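Local atomic coordinates of EcmrR transcriptional regulator (Escherichia coli, PDB entry 6WL5), a protein that probably senses multidrug-type compounds such as quaternary ammonium cations through its C-terminal domain and activates transcription as a MerR family regulator. Residues I15-R20 and P34-E39. Numbering follows the deposited sequence.
Sequences IVYSKR and PPIGQE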
# COMPACT_ATOMS: atom_id res chain seq x y z
N ILE A 15 1.47 10.32 -8.67
CA ILE A 15 2.46 11.08 -7.92
C ILE A 15 2.14 10.87 -6.46
O ILE A 15 0.96 10.96 -6.07
CB ILE A 15 2.38 12.57 -8.25
CG1 ILE A 15 2.47 12.81 -9.76
CG2 ILE A 15 3.46 13.36 -7.47
CD1 ILE A 15 2.08 14.22 -10.15
N VAL A 16 3.16 10.59 -5.66
CA VAL A 16 2.99 10.40 -4.23
C VAL A 16 4.05 11.19 -3.47
O VAL A 16 5.12 11.50 -3.98
CB VAL A 16 3.10 8.91 -3.82
CG1 VAL A 16 2.11 8.06 -4.60
CG2 VAL A 16 4.53 8.36 -3.96
N TYR A 17 3.75 11.44 -2.20
CA TYR A 17 4.79 11.63 -1.21
C TYR A 17 4.99 10.31 -0.50
O TYR A 17 4.08 9.48 -0.46
CB TYR A 17 4.52 12.78 -0.25
CG TYR A 17 3.32 12.70 0.65
CD1 TYR A 17 3.36 12.00 1.85
CD2 TYR A 17 2.16 13.39 0.33
CE1 TYR A 17 2.25 11.98 2.70
CE2 TYR A 17 1.07 13.36 1.15
CZ TYR A 17 1.11 12.66 2.32
OH TYR A 17 -0.00 12.69 3.10
N SER A 18 6.22 10.08 -0.02
CA SER A 18 6.59 8.75 0.44
C SER A 18 7.76 8.81 1.41
O SER A 18 8.55 9.77 1.42
CB SER A 18 6.95 7.87 -0.77
OG SER A 18 8.11 8.38 -1.42
N LYS A 19 7.84 7.80 2.27
CA LYS A 19 8.99 7.61 3.13
C LYS A 19 9.25 6.12 3.26
O LYS A 19 8.31 5.34 3.38
CB LYS A 19 8.77 8.24 4.53
CG LYS A 19 10.05 8.30 5.35
CD LYS A 19 9.91 9.22 6.56
CE LYS A 19 11.15 9.19 7.44
NZ LYS A 19 11.05 10.25 8.51
N ARG A 20 10.51 5.73 3.19
CA ARG A 20 10.91 4.33 3.21
C ARG A 20 11.65 4.01 4.50
O ARG A 20 12.41 4.84 5.02
CB ARG A 20 11.80 4.03 2.00
CG ARG A 20 12.08 2.56 1.81
CD ARG A 20 12.50 2.31 0.38
NE ARG A 20 12.94 0.94 0.16
CZ ARG A 20 13.30 0.49 -1.02
NH1 ARG A 20 13.26 1.32 -2.07
NH2 ARG A 20 13.70 -0.77 -1.18
N PRO A 34 1.50 8.49 10.93
CA PRO A 34 0.84 9.79 11.12
C PRO A 34 1.79 10.97 10.94
O PRO A 34 1.37 11.98 10.37
CB PRO A 34 0.26 9.70 12.53
CG PRO A 34 -0.04 8.24 12.68
CD PRO A 34 1.14 7.53 11.99
N PRO A 35 3.02 10.94 11.48
CA PRO A 35 3.90 12.11 11.33
C PRO A 35 4.22 12.49 9.89
O PRO A 35 4.57 13.65 9.62
CB PRO A 35 5.18 11.69 12.07
CG PRO A 35 4.71 10.72 13.12
CD PRO A 35 3.57 9.97 12.46
N ILE A 36 4.15 11.54 8.97
CA ILE A 36 4.58 11.80 7.60
C ILE A 36 3.68 12.84 6.96
O ILE A 36 4.15 13.84 6.38
CB ILE A 36 4.54 10.50 6.79
CG1 ILE A 36 5.46 9.47 7.42
CG2 ILE A 36 4.96 10.76 5.33
CD1 ILE A 36 5.34 8.10 6.74
N GLY A 37 2.37 12.59 7.01
CA GLY A 37 1.43 13.54 6.44
C GLY A 37 1.52 14.90 7.10
O GLY A 37 1.47 15.93 6.44
N GLN A 38 1.64 14.90 8.43
CA GLN A 38 1.75 16.16 9.15
C GLN A 38 2.94 16.96 8.65
O GLN A 38 2.84 18.17 8.40
CB GLN A 38 1.93 15.85 10.63
CG GLN A 38 0.72 15.25 11.37
CD GLN A 38 -0.57 16.02 11.13
OE1 GLN A 38 -1.54 15.48 10.59
NE2 GLN A 38 -0.58 17.29 11.53
N GLU A 39 4.09 16.31 8.48
CA GLU A 39 5.28 17.08 8.17
C GLU A 39 5.30 17.51 6.71
O GLU A 39 5.67 18.65 6.40
CB GLU A 39 6.55 16.30 8.53
CG GLU A 39 6.83 16.21 10.04
CD GLU A 39 6.79 17.56 10.77
OE1 GLU A 39 7.66 18.42 10.50
OE2 GLU A 39 5.91 17.76 11.63
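Tyr17 and Lys19, on the strand that runs through 15-20, meet Ile36 and Gly37 on helix 34-43; the axes of segments 15-20 and 34-39 approach to 9.5 Å, with 133° between their N-to-C directions. Alternation along the strand turns Tyr17 and Lys19 to the helix, whereas Ser18 points away and hydrogen-bonds through OG to the backbone O of Ile88 and to NE2 of Gln90. The CB bond of Tyr17 points toward the helix, and with CG between the backbone N and carbonyl carbon (chi1 63°) the CD1-CE1 edge of the ring meets Ile36. CG2 of Ile36 lies at that edge, near the ring plane, 4.0 Å from Tyr17 CE1. The other branch, extended through CG1, brings CD1 to 4.1 Å from Lys19 CB. Thus one beta-branched residue reaches both strand side chains, and it also touches Phe73 of the adjoining strand. Lys19 suits its partly exposed place: its aliphatic CB packs on isoleucine, while the extended chain leads its end away from the helix. Tyr17 OH lies 3.7 Å from Gly37 CA, so the phenol rests against bare helix backbone; this hydroxyl also makes a weak hydrogen bond to Glu75, a residue lining a cetyl-trimethyl-ammonium pocket. An alanine in place of Tyr17 would probably open a gap beside Ile36 and Gly37 and deprive Glu75 of its weak phenol partner. No hydrogen bond or salt bridge joins the segments, so this helix-on-sheet contact in the GyrI-like domain rests on apolar packing, with the side chain of Tyr17 about 7 Å from a bound cetyl-trimethyl-ammonium.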